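Side-chain contacts in taurocyamine kinase (Schistosoma mansoni, PDB 4WOD), which reversibly transfers a phosphate group between ATP and guanidino substrates such as taurocyamine, with magnesium as cofactor: residues A[483-488]-A[604-609]; A[542-547]-A[574-579]; A[623-628]-A[633-638]; A[687-692]-A[699-704]. The protein carries 4 engineered substitutions. One frame throughout, in Å; residues are numbered along the deposited sequence.

Interaction 1 (A[483-488]-A[604-609]); sequences TRVRVG and KRLIEG
Lys604 NZ donates to Glu608 OE2 at 2.7 Å, and this salt bridge clasps one turn of the helix that sets Leu606 against Val485. NZ comes to the syn side of the carboxylate, 20° out of its plane. The contact is helix-on-sheet packing in the catalytic domain of a phosphagen kinase. Helix 599-614 lies over strand 480-489 of the large antiparallel sheet. The local axes pass 8.7 Å apart at 23°, so the two run roughly parallel. Leu606 carries the contact through one methyl. Its CG is anti to the backbone N (chi1 -179°), and CD2 comes forward onto the strand. Leu606 CD2 meets Val485 CG1 at 3.5 Å, the two side chains crossing at about a right angle. The same Leu606 CD2 lies 3.5 Å from Val485 O. The strand alternates. Val485 and Val487 point to the helix, while Arg484 and Arg486 point away; all of 483-486 is predicted to bind ATP. Arg486 meets the leucine through its backbone; its guanidinium is bonded to Asn634. Leu599 of the same helix also touches Val485. Leu606 CD2 sits 4.0 Å from Arg486 CA and 4.3 Å from Val487 CG1.

Interaction 2 (A[542-547]-A[574-579]); sequences VEDHFL and NSKTFL
A Schellman motif ends helix 535-543 and brings Asp544 and Phe546 against Lys576 and Leu579. His545 is its C-prime residue, with positive phi, and its N bonds to Val542 O at 2.9 Å. His545 is predicted to bind ATP. The other segment is the turn between the neighbouring strands 569-573 and 578-582, plus the start of the second. Lys576 reaches across with its chain extended beyond CG. Lys576 NZ donates to Asp544 OD2 at 2.6 Å, on the syn side and 24° out of the carboxylate plane. A water closes the group: it donates to Asp544 OD1 at 2.7 Å and accepts from Lys576 NZ at 2.9 Å. On the way, Lys576 CG passes the edge of the Phe546 ring, 3.8 Å from CE2. The two ring faces are covered differently. Asp544 CB lies over the centre of one. Leu579 CD2 lies over the opposite face in a CH-pi contact, 3.7 Å from the ring centroid and 21° off the normal. OD2 thus pairs with the ammonium and OD1 with the water; the ammonium has two acceptors. This pairing probably favours the charged form of each group at a partly exposed position.

Interaction 3 (A[623-628]-A[633-638]); sequences DKYGYI and SNLGTS
A type II' beta turn from Leu635 to Ser638 is bonded to strand 626-627, with Gly636 meeting Tyr625 and Tyr627. The loop linking the two segments carries Cys631, the predicted active-site residue, so the contact closes the base of that loop in the catalytic domain. Two glycines bring the backbones close: Gly626 CA and Gly636 CA are 4.1 Å apart. The sound bond is Tyr627 N to Gly636 O, 2.9 Å with an N-H...O angle of 156°. It lies in the carbonyl plane and uses a lone pair of the oxygen. Gly636 N is held less well. Gly636 N makes two weak, strongly bent bonds, to Tyr625 O at 2.8 Å and to Tyr627 O at 3.4 Å. Tyr627 O also receives a CA-H...O contact from Leu635 CA at 3.5 Å.

Gly636 O lies at the edge of the Tyr627 ring, near its plane. That ring has a cation-pi partner in Arg489 and an edge-to-face partner in His621. Tyr625 and Leu635 lie side by side and point the same way. Each has CG anti to its carbonyl carbon (chi1 -51° and -53°), which carries both toward helix 437-448, where they touch Ile444. Tyr625 OH ends on Asp441 of that helix. The two methyls of Leu635 divide the work. Leu635 CD1 rests against Tyr625 CB at 3.9 Å. Leu635 CD2 lies against the backbone, 3.5 Å from Tyr627 O and next to Ile628 CA.

Interaction 4 (A[687-692]-A[699-704]); sequences NKRRLG and AHEMAE
Arg689 leads its chain toward Glu701 from CB onward. CB points to the helix, and CG stands anti to the carbonyl carbon, 4.1 Å from Glu701 OE1. Arg689 CD comes nearer, 3.2 Å from Glu701 OE1. The chain then bends at chi3 (83°), which brings NH1 to the carboxylate. Arg689 NE is 3.9 Å from Glu701 OE2. NH1 makes the salt bridge to that oxygen, which lies at the guanidinium edge. The modelled 2.3 Å between Arg689 NH1 and Glu701 OE2 is too short to be trusted in detail. The two flat groups are nearly coplanar, 29° apart, though the side chains as a whole cross at about a right angle. A water also links the pair: it accepts from Arg689 N at 3.2 Å and donates to Glu701 OE1 at 2.8 Å.

This contact folds the loop after strand 682-687, the next-to-outermost strand of the catalytic-domain sheet, back on helix 695-715. At the strand end, Asn687 CB packs on Met702 CB at 4.2 Å. The amide of Asn687 is held by the neighbouring strand, with OD1 accepting from Ala641 N and ND2 donating to Met639 O. Met702 bends at chi2 and chi3 and continues to Ala641 and Val643 of that strand. Arg690 NH1 donates to Asn687 O at 3.0 Å and 169°. It ties the loop to itself again by donating to Arg689 O.

In the fold
All four contacts lie in the second catalytic domain; the bound arginine occupies the pocket of the first half. Interaction 1 is the hub, with centres about 15 Å from interaction 2, 16 Å from interaction 3 and 14 Å from interaction 4. Arg605 NE reaches Thr577 O at 3.0 Å, joining interactions 1 and 2 on one sheet. Arg486 NH1 bonds Asn634 OD1 at 2.7 Å, tying a predicted ATP-binding residue to interaction 3. There Leu635 and predicted active-site Cys631 have side chains about 7 Å apart. Interaction 3 meets interaction 4 through Thr637 OG1 and Arg690 O at 2.8 Å. Interaction 2 stays about 12 and 14 Å from interactions 3 and 4 (nearest atoms).

Interaction 1 (A[483-488]-A[604-609])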
loop_
_atom_site.group_PDB
_atom_site.type_symbol
_atom_site.label_atom_id
_atom_site.label_comp_id
_atom_site.label_asym_id
_atom_site.label_seq_id
_atom_site.Cartn_x
_atom_site.Cartn_y
_atom_site.Cartn_z
ATOM N N THR A 483 17.238 13.157 26.915
ATOM C CA THR A 483 16.089 14.024 27.151
ATOM C C THR A 483 15.685 14.699 25.839
ATOM O O THR A 483 16.525 14.957 24.982
ATOM C CB THR A 483 16.416 15.077 28.235
ATOM O OG1 THR A 483 16.899 14.403 29.403
ATOM C CG2 THR A 483 15.184 15.920 28.609
ATOM N N ARG A 484 14.393 14.990 25.705
ATOM C CA ARG A 484 13.815 15.477 24.475
ATOM C C ARG A 484 12.568 16.284 24.840
ATOM O O ARG A 484 11.808 15.890 25.733
ATOM C CB ARG A 484 13.474 14.285 23.557
ATOM C CG ARG A 484 12.940 14.588 22.130
ATOM C CD ARG A 484 12.453 13.259 21.500
ATOM N NE ARG A 484 12.005 13.323 20.100
ATOM C CZ ARG A 484 10.732 13.445 19.715
ATOM N NH1 ARG A 484 9.773 13.562 20.615
ATOM N NH2 ARG A 484 10.412 13.464 18.421
ATOM N N VAL A 485 12.385 17.432 24.200
ATOM C CA VAL A 485 11.085 18.111 24.235
ATOM C C VAL A 485 10.742 18.508 22.814
ATOM O O VAL A 485 11.580 19.016 22.095
ATOM C CB VAL A 485 11.052 19.371 25.143
ATOM C CG1 VAL A 485 9.598 19.888 25.276
ATOM C CG2 VAL A 485 11.624 19.068 26.503
ATOM N N ARG A 486 9.505 18.271 22.400
ATOM C CA ARG A 486 9.089 18.730 21.090
ATOM C C ARG A 486 7.744 19.446 21.151
ATOM O O ARG A 486 6.990 19.293 22.127
ATOM C CB ARG A 486 9.015 17.564 20.098
ATOM C CG ARG A 486 7.967 16.515 20.380
ATOM C CD ARG A 486 6.579 16.855 19.782
ATOM N NE ARG A 486 5.638 15.739 19.931
ATOM C CZ ARG A 486 4.331 15.856 20.148
ATOM N NH1 ARG A 486 3.765 17.049 20.269
ATOM N NH2 ARG A 486 3.585 14.763 20.249
ATOM N N VAL A 487 7.447 20.197 20.093
ATOM C CA VAL A 487 6.096 20.734 19.894
ATOM C C VAL A 487 5.647 20.564 18.453
ATOM O O VAL A 487 6.480 20.483 17.542
ATOM C CB VAL A 487 5.989 22.238 20.258
ATOM C CG1 VAL A 487 6.186 22.465 21.771
ATOM C CG2 VAL A 487 6.965 23.059 19.425
ATOM N N GLY A 488 4.329 20.510 18.246
ATOM C CA GLY A 488 3.771 20.649 16.917
ATOM C C GLY A 488 3.413 22.099 16.624
ATOM O O GLY A 488 3.087 22.833 17.546
ATOM N N LYS A 604 15.211 25.064 27.094
ATOM C CA LYS A 604 15.681 26.380 26.699
ATOM C C LYS A 604 15.957 26.431 25.186
ATOM O O LYS A 604 15.467 27.325 24.504
ATOM C CB LYS A 604 16.940 26.751 27.490
ATOM C CG LYS A 604 17.415 28.199 27.274
ATOM C CD LYS A 604 18.449 28.616 28.322
ATOM C CE LYS A 604 19.013 30.005 28.033
ATOM N NZ LYS A 604 19.769 29.996 26.756
ATOM N N ARG A 605 16.713 25.460 24.670
ATOM C CA ARG A 605 17.028 25.395 23.243
ATOM C C ARG A 605 15.749 25.281 22.409
ATOM O O ARG A 605 15.583 25.989 21.420
ATOM C CB ARG A 605 17.962 24.210 22.943
ATOM C CG ARG A 605 18.434 24.140 21.510
ATOM C CD ARG A 605 19.581 23.139 21.354
ATOM N NE ARG A 605 19.242 21.847 21.931
ATOM C CZ ARG A 605 19.804 21.328 23.017
ATOM N NH1 ARG A 605 20.780 21.971 23.640
ATOM N NH2 ARG A 605 19.396 20.149 23.464
ATOM N N LEU A 606 14.841 24.396 22.821
ATOM C CA LEU A 606 13.545 24.322 22.148
ATOM C C LEU A 606 12.829 25.678 22.095
ATOM O O LEU A 606 12.434 26.108 21.011
ATOM C CB LEU A 606 12.622 23.304 22.817
ATOM C CG LEU A 606 11.279 23.228 22.069
ATOM C CD1 LEU A 606 11.487 22.900 20.562
ATOM C CD2 LEU A 606 10.352 22.215 22.706
ATOM N N ILE A 607 12.644 26.344 23.238
ATOM C CA ILE A 607 11.851 27.586 23.259
ATOM C C ILE A 607 12.468 28.658 22.348
ATOM O O ILE A 607 11.772 29.354 21.589
ATOM C CB ILE A 607 11.681 28.157 24.704
ATOM C CG1 ILE A 607 11.031 27.122 25.629
ATOM C CG2 ILE A 607 10.869 29.458 24.684
ATOM C CD1 ILE A 607 9.783 26.483 25.072
ATOM N N GLU A 608 13.787 28.760 22.392
ATOM C CA GLU A 608 14.480 29.752 21.606
ATOM C C GLU A 608 14.341 29.444 20.118
ATOM O O GLU A 608 14.241 30.359 19.304
ATOM C CB GLU A 608 15.949 29.818 22.014
ATOM C CG GLU A 608 16.145 30.448 23.386
ATOM C CD GLU A 608 17.564 30.299 23.889
ATOM O OE1 GLU A 608 18.392 29.681 23.173
ATOM O OE2 GLU A 608 17.839 30.785 25.009
ATOM N N GLY A 609 14.288 28.159 19.774
ATOM C CA GLY A 609 14.093 27.761 18.394
ATOM C C GLY A 609 12.693 28.050 17.877
ATOM O O GLY A 609 12.494 28.432 16.720
#

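Interaction 2 (A[542-547]-A[574-579])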
loop_
_atom_site.group_PDB
_atom_site.type_symbol
_atom_site.label_atom_id
_atom_site.label_comp_id
_atom_site.label_asym_id
_atom_site.label_seq_id
_atom_site.Cartn_x
_atom_site.Cartn_y
_atom_site.Cartn_z
ATOM N N VAL A 542 19.296 8.048 7.760
ATOM C CA VAL A 542 18.802 6.717 8.105
ATOM C C VAL A 542 19.638 6.111 9.229
ATOM O O VAL A 542 19.087 5.568 10.184
ATOM C CB VAL A 542 18.810 5.747 6.898
ATOM C CG1 VAL A 542 18.178 4.410 7.302
ATOM C CG2 VAL A 542 18.063 6.346 5.703
ATOM N N GLU A 543 20.959 6.212 9.109
ATOM C CA GLU A 543 21.866 5.780 10.175
ATOM C C GLU A 543 21.485 6.344 11.549
ATOM O O GLU A 543 21.501 5.632 12.556
ATOM C CB GLU A 543 23.304 6.198 9.856
ATOM C CG GLU A 543 24.356 5.184 10.305
ATOM C CD GLU A 543 25.698 5.827 10.670
ATOM O OE1 GLU A 543 25.732 7.040 10.993
ATOM O OE2 GLU A 543 26.725 5.119 10.607
ATOM N N ASP A 544 21.159 7.632 11.589
ATOM C CA ASP A 544 20.833 8.292 12.850
ATOM C C ASP A 544 19.400 8.019 13.291
ATOM O O ASP A 544 18.936 8.608 14.258
ATOM C CB ASP A 544 21.042 9.803 12.736
ATOM C CG ASP A 544 22.496 10.179 12.579
ATOM O OD1 ASP A 544 23.356 9.367 12.971
ATOM O OD2 ASP A 544 22.778 11.284 12.075
ATOM N N HIS A 545 18.701 7.145 12.572
ATOM C CA HIS A 545 17.281 6.897 12.817
ATOM C C HIS A 545 16.494 8.204 12.753
ATOM O O HIS A 545 15.537 8.400 13.505
ATOM C CB HIS A 545 17.044 6.214 14.176
ATOM C CG HIS A 545 17.747 4.902 14.321
ATOM N ND1 HIS A 545 19.090 4.805 14.627
ATOM C CD2 HIS A 545 17.300 3.630 14.191
ATOM C CE1 HIS A 545 19.435 3.531 14.683
ATOM N NE2 HIS A 545 18.367 2.798 14.423
ATOM N N PHE A 546 16.919 9.101 11.870
ATOM C CA PHE A 546 16.133 10.286 11.559
ATOM C C PHE A 546 15.351 9.946 10.303
ATOM O O PHE A 546 15.768 10.263 9.196
ATOM C CB PHE A 546 17.008 11.523 11.347
ATOM C CG PHE A 546 17.785 11.941 12.562
ATOM C CD1 PHE A 546 17.451 11.464 13.820
ATOM C CD2 PHE A 546 18.858 12.822 12.440
ATOM C CE1 PHE A 546 18.175 11.847 14.937
ATOM C CE2 PHE A 546 19.580 13.215 13.552
ATOM C CZ PHE A 546 19.241 12.728 14.802
ATOM N N LEU A 547 14.231 9.257 10.488
ATOM C CA LEU A 547 13.492 8.708 9.365
ATOM C C LEU A 547 12.313 9.580 8.992
ATOM O O LEU A 547 11.725 10.248 9.823
ATOM C CB LEU A 547 12.994 7.293 9.686
ATOM C CG LEU A 547 14.053 6.300 10.172
ATOM C CD1 LEU A 547 13.381 5.055 10.734
ATOM C CD2 LEU A 547 15.011 5.957 9.041
ATOM N N ASN A 574 24.233 21.025 13.592
ATOM C CA ASN A 574 25.327 20.085 13.429
ATOM C C ASN A 574 25.380 19.026 14.518
ATOM O O ASN A 574 25.638 17.844 14.232
ATOM C CB ASN A 574 26.662 20.823 13.375
ATOM C CG ASN A 574 27.796 19.912 12.956
ATOM O OD1 ASN A 574 28.510 19.364 13.794
ATOM N ND2 ASN A 574 27.948 19.724 11.647
ATOM N N SER A 575 25.136 19.451 15.760
ATOM C CA SER A 575 25.138 18.572 16.926
ATOM C C SER A 575 23.962 17.606 16.990
ATOM O O SER A 575 23.939 16.721 17.848
ATOM C CB SER A 575 25.133 19.404 18.213
ATOM O OG SER A 575 26.306 20.181 18.307
ATOM N N LYS A 576 22.975 17.817 16.117
ATOM C CA LYS A 576 21.744 17.022 16.090
ATOM C C LYS A 576 20.970 17.097 17.406
ATOM O O LYS A 576 20.349 16.119 17.829
ATOM C CB LYS A 576 22.051 15.561 15.732
ATOM C CG LYS A 576 22.631 15.419 14.346
ATOM C CD LYS A 576 23.211 14.042 14.098
ATOM C CE LYS A 576 24.317 14.120 13.041
ATOM N NZ LYS A 576 24.781 12.788 12.567
ATOM N N THR A 577 20.977 18.281 18.013
ATOM C CA THR A 577 20.287 18.534 19.268
ATOM C C THR A 577 19.096 19.457 19.066
ATOM O O THR A 577 18.324 19.697 19.988
ATOM C CB THR A 577 21.211 19.156 20.312
ATOM O OG1 THR A 577 21.710 20.405 19.826
ATOM C CG2 THR A 577 22.366 18.217 20.615
ATOM N N PHE A 578 18.950 19.952 17.848
ATOM C CA PHE A 578 17.787 20.732 17.466
ATOM C C PHE A 578 17.401 20.301 16.053
ATOM O O PHE A 578 18.221 20.346 15.144
ATOM C CB PHE A 578 18.074 22.247 17.534
ATOM C CG PHE A 578 16.887 23.093 17.169
ATOM C CD1 PHE A 578 15.856 23.280 18.076
ATOM C CD2 PHE A 578 16.792 23.672 15.910
ATOM C CE1 PHE A 578 14.738 24.052 17.737
ATOM C CE2 PHE A 578 15.677 24.450 15.564
ATOM C CZ PHE A 578 14.655 24.625 16.475
ATOM N N LEU A 579 16.165 19.837 15.889
ATOM C CA LEU A 579 15.732 19.268 14.614
ATOM C C LEU A 579 14.312 19.718 14.314
ATOM O O LEU A 579 13.552 19.977 15.236
ATOM C CB LEU A 579 15.782 17.735 14.640
ATOM C CG LEU A 579 16.965 17.053 15.350
ATOM C CD1 LEU A 579 16.577 16.804 16.794
ATOM C CD2 LEU A 579 17.363 15.759 14.646
HETATM O O HOH W 1 25.646 10.392 13.916
#

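Interaction 3 (A[623-628]-A[633-638])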
loop_
_atom_site.group_PDB
_atom_site.type_symbol
_atom_site.label_atom_id
_atom_site.label_comp_id
_atom_site.label_asym_id
_atom_site.label_seq_id
_atom_site.Cartn_x
_atom_site.Cartn_y
_atom_site.Cartn_z
ATOM N N ASP A 623 -8.334 30.666 20.538
ATOM C CA ASP A 623 -8.763 31.135 21.851
ATOM C C ASP A 623 -9.327 29.966 22.675
ATOM O O ASP A 623 -9.140 29.893 23.887
ATOM C CB ASP A 623 -9.804 32.245 21.709
ATOM C CG ASP A 623 -9.187 33.627 21.621
ATOM O OD1 ASP A 623 -7.938 33.743 21.586
ATOM O OD2 ASP A 623 -9.965 34.607 21.584
ATOM N N LYS A 624 -10.002 29.052 21.990
ATOM C CA LYS A 624 -10.537 27.834 22.593
ATOM C C LYS A 624 -9.429 26.816 22.940
ATOM O O LYS A 624 -9.324 26.364 24.087
ATOM C CB LYS A 624 -11.555 27.165 21.644
ATOM C CG LYS A 624 -12.695 28.076 21.138
ATOM C CD LYS A 624 -13.752 27.306 20.312
ATOM C CE LYS A 624 -13.267 26.944 18.912
ATOM N NZ LYS A 624 -13.158 28.095 17.958
ATOM N N TYR A 625 -8.597 26.465 21.956
ATOM C CA TYR A 625 -7.727 25.283 22.094
ATOM C C TYR A 625 -6.215 25.543 22.141
ATOM O O TYR A 625 -5.444 24.585 22.190
ATOM C CB TYR A 625 -8.011 24.296 20.949
ATOM C CG TYR A 625 -9.479 23.968 20.788
ATOM C CD1 TYR A 625 -10.230 23.513 21.871
ATOM C CD2 TYR A 625 -10.120 24.143 19.563
ATOM C CE1 TYR A 625 -11.581 23.226 21.734
ATOM C CE2 TYR A 625 -11.464 23.855 19.415
ATOM C CZ TYR A 625 -12.190 23.406 20.501
ATOM O OH TYR A 625 -13.531 23.128 20.343
ATOM N N GLY A 626 -5.767 26.795 22.110
ATOM C CA GLY A 626 -4.319 27.028 22.098
ATOM C C GLY A 626 -3.735 26.757 20.717
ATOM O O GLY A 626 -4.380 27.062 19.718
ATOM N N TYR A 627 -2.524 26.192 20.635
ATOM C CA TYR A 627 -1.950 25.925 19.321
ATOM C C TYR A 627 -2.763 24.858 18.586
ATOM O O TYR A 627 -3.147 23.823 19.146
ATOM C CB TYR A 627 -0.453 25.546 19.411
ATOM C CG TYR A 627 0.388 26.783 19.696
ATOM C CD1 TYR A 627 0.560 27.756 18.723
ATOM C CD2 TYR A 627 0.942 27.000 20.948
ATOM C CE1 TYR A 627 1.297 28.901 18.975
ATOM C CE2 TYR A 627 1.677 28.141 21.224
ATOM C CZ TYR A 627 1.849 29.089 20.233
ATOM O OH TYR A 627 2.568 30.230 20.498
ATOM N N ILE A 628 -3.071 25.164 17.337
ATOM C CA ILE A 628 -3.839 24.263 16.479
ATOM C C ILE A 628 -2.921 23.284 15.767
ATOM O O ILE A 628 -1.857 23.667 15.274
ATOM C CB ILE A 628 -4.655 25.066 15.450
ATOM C CG1 ILE A 628 -5.728 25.865 16.188
ATOM C CG2 ILE A 628 -5.270 24.137 14.369
ATOM C CD1 ILE A 628 -6.197 27.061 15.411
ATOM N N SER A 633 -5.549 15.466 19.354
ATOM C CA SER A 633 -4.850 14.973 20.528
ATOM C C SER A 633 -3.679 15.883 20.912
ATOM O O SER A 633 -3.207 15.852 22.061
ATOM C CB SER A 633 -4.333 13.556 20.276
ATOM O OG SER A 633 -3.266 13.571 19.340
ATOM N N ASN A 634 -3.205 16.680 19.953
ATOM C CA ASN A 634 -2.001 17.473 20.176
ATOM C C ASN A 634 -2.157 18.991 20.211
ATOM O O ASN A 634 -1.215 19.726 19.906
ATOM C CB ASN A 634 -0.955 17.105 19.143
ATOM C CG ASN A 634 0.227 16.416 19.770
ATOM O OD1 ASN A 634 1.059 17.059 20.406
ATOM N ND2 ASN A 634 0.290 15.087 19.633
ATOM N N LEU A 635 -3.342 19.449 20.598
ATOM C CA LEU A 635 -3.631 20.857 20.864
ATOM C C LEU A 635 -3.087 21.448 22.177
ATOM O O LEU A 635 -2.446 20.766 22.971
ATOM C CB LEU A 635 -5.151 21.055 20.875
ATOM C CG LEU A 635 -5.919 20.559 19.666
ATOM C CD1 LEU A 635 -7.428 20.527 20.015
ATOM C CD2 LEU A 635 -5.659 21.457 18.460
ATOM N N GLY A 636 -3.381 22.728 22.398
ATOM C CA GLY A 636 -2.969 23.419 23.611
ATOM C C GLY A 636 -1.516 23.842 23.514
ATOM O O GLY A 636 -1.181 24.769 22.784
ATOM N N THR A 637 -0.660 23.143 24.250
ATOM C CA THR A 637 0.779 23.361 24.180
ATOM C C THR A 637 1.390 22.641 22.994
ATOM O O THR A 637 2.442 23.036 22.495
ATOM C CB THR A 637 1.487 22.844 25.434
ATOM O OG1 THR A 637 1.292 21.425 25.518
ATOM C CG2 THR A 637 0.949 23.522 26.678
ATOM N N SER A 638 0.741 21.548 22.599
ATOM C CA SER A 638 1.268 20.621 21.613
ATOM C C SER A 638 2.641 20.111 22.018
ATOM O O SER A 638 3.462 19.838 21.162
ATOM C CB SER A 638 1.357 21.277 20.236
ATOM O OG SER A 638 1.566 20.285 19.247
#

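Interaction 4 (A[687-692]-A[699-704])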
loop_
_atom_site.group_PDB
_atom_site.type_symbol
_atom_site.label_atom_id
_atom_site.label_comp_id
_atom_site.label_asym_id
_atom_site.label_seq_id
_atom_site.Cartn_x
_atom_site.Cartn_y
_atom_site.Cartn_z
ATOM N N ASN A 687 5.186 13.377 29.579
ATOM C CA ASN A 687 3.941 13.939 30.088
ATOM C C ASN A 687 2.800 13.515 29.192
ATOM O O ASN A 687 2.943 13.465 27.967
ATOM C CB ASN A 687 4.000 15.464 30.183
ATOM C CG ASN A 687 4.281 16.138 28.842
ATOM O OD1 ASN A 687 5.390 16.045 28.310
ATOM N ND2 ASN A 687 3.283 16.850 28.305
ATOM N N LYS A 688 1.662 13.199 29.790
ATOM C CA LYS A 688 0.507 12.847 28.985
ATOM C C LYS A 688 -0.303 14.089 28.572
ATOM O O LYS A 688 -0.863 14.132 27.479
ATOM C CB LYS A 688 -0.371 11.856 29.740
ATOM C CG LYS A 688 -1.296 11.056 28.851
ATOM C CD LYS A 688 -2.300 10.266 29.673
ATOM C CE LYS A 688 -2.637 10.977 30.982
ATOM N NZ LYS A 688 -4.109 10.973 31.258
ATOM N N ARG A 689 -0.341 15.107 29.425
ATOM C CA ARG A 689 -1.187 16.265 29.150
ATOM C C ARG A 689 -0.657 17.108 27.998
ATOM O O ARG A 689 0.557 17.195 27.792
ATOM C CB ARG A 689 -1.328 17.128 30.402
ATOM C CG ARG A 689 -2.068 16.421 31.536
ATOM C CD ARG A 689 -1.983 17.221 32.819
ATOM N NE ARG A 689 -2.985 18.274 32.862
ATOM C CZ ARG A 689 -3.009 19.250 33.761
ATOM N NH1 ARG A 689 -2.069 19.324 34.697
ATOM N NH2 ARG A 689 -3.974 20.157 33.717
ATOM N N ARG A 690 -1.569 17.740 27.258
ATOM C CA ARG A 690 -1.197 18.673 26.180
ATOM C C ARG A 690 -1.972 19.977 26.292
ATOM O O ARG A 690 -1.456 21.061 25.991
ATOM C CB ARG A 690 -1.469 18.066 24.799
ATOM C CG ARG A 690 -0.726 16.788 24.524
ATOM C CD ARG A 690 0.698 17.063 24.073
ATOM N NE ARG A 690 1.337 15.813 23.649
ATOM C CZ ARG A 690 1.897 14.949 24.492
ATOM N NH1 ARG A 690 1.916 15.218 25.793
ATOM N NH2 ARG A 690 2.447 13.827 24.039
ATOM N N LEU A 691 -3.225 19.840 26.715
ATOM C CA LEU A 691 -4.197 20.927 26.699
ATOM C C LEU A 691 -4.713 21.170 28.119
ATOM O O LEU A 691 -4.946 20.222 28.865
ATOM C CB LEU A 691 -5.348 20.571 25.747
ATOM C CG LEU A 691 -6.541 21.507 25.608
ATOM C CD1 LEU A 691 -6.112 22.728 24.840
ATOM C CD2 LEU A 691 -7.688 20.812 24.910
ATOM N N GLY A 692 -4.872 22.431 28.503
ATOM C CA GLY A 692 -5.376 22.753 29.827
ATOM C C GLY A 692 -4.275 23.077 30.818
ATOM O O GLY A 692 -4.513 23.197 32.018
ATOM N N ALA A 699 6.281 20.683 31.027
ATOM C CA ALA A 699 7.644 20.215 31.225
ATOM C C ALA A 699 7.908 19.915 32.709
ATOM O O ALA A 699 8.652 18.992 33.034
ATOM C CB ALA A 699 8.641 21.236 30.687
ATOM N N HIS A 700 7.291 20.685 33.602
ATOM C CA HIS A 700 7.502 20.472 35.034
ATOM C C HIS A 700 6.809 19.200 35.520
ATOM O O HIS A 700 7.346 18.493 36.371
ATOM C CB HIS A 700 7.017 21.666 35.846
ATOM C CG HIS A 700 7.475 21.646 37.271
ATOM N ND1 HIS A 700 6.675 22.050 38.318
ATOM C CD2 HIS A 700 8.652 21.267 37.823
ATOM C CE1 HIS A 700 7.345 21.934 39.451
ATOM N NE2 HIS A 700 8.546 21.457 39.177
ATOM N N GLU A 701 5.630 18.909 34.970
ATOM C CA GLU A 701 4.940 17.674 35.302
ATOM C C GLU A 701 5.817 16.473 34.957
ATOM O O GLU A 701 5.961 15.560 35.779
ATOM C CB GLU A 701 3.583 17.574 34.595
ATOM C CG GLU A 701 2.516 18.419 35.269
ATOM C CD GLU A 701 1.110 18.089 34.817
ATOM O OE1 GLU A 701 0.888 16.991 34.255
ATOM O OE2 GLU A 701 0.219 18.935 35.036
ATOM N N MET A 702 6.420 16.475 33.767
ATOM C CA MET A 702 7.296 15.371 33.389
ATOM C C MET A 702 8.436 15.265 34.392
ATOM O O MET A 702 8.672 14.196 34.949
ATOM C CB MET A 702 7.841 15.530 31.967
ATOM C CG MET A 702 8.660 14.333 31.505
ATOM S SD MET A 702 10.411 14.490 31.952
ATOM C CE MET A 702 11.029 15.537 30.647
ATOM N N ALA A 703 9.123 16.380 34.631
ATOM C CA ALA A 703 10.252 16.415 35.561
ATOM C C ALA A 703 9.878 15.898 36.966
ATOM O O ALA A 703 10.552 15.023 37.509
ATOM C CB ALA A 703 10.814 17.831 35.649
ATOM N N GLU A 704 8.801 16.427 37.538
ATOM C CA GLU A 704 8.345 15.986 38.852
ATOM C C GLU A 704 8.029 14.492 38.853
ATOM O O GLU A 704 8.380 13.782 39.797
ATOM C CB GLU A 704 7.114 16.779 39.297
ATOM C CG GLU A 704 7.418 18.186 39.755
ATOM C CD GLU A 704 6.222 18.858 40.393
ATOM O OE1 GLU A 704 5.605 19.723 39.736
ATOM O OE2 GLU A 704 5.896 18.518 41.551
HETATM O O HOH W 2 1.259 15.114 32.152
#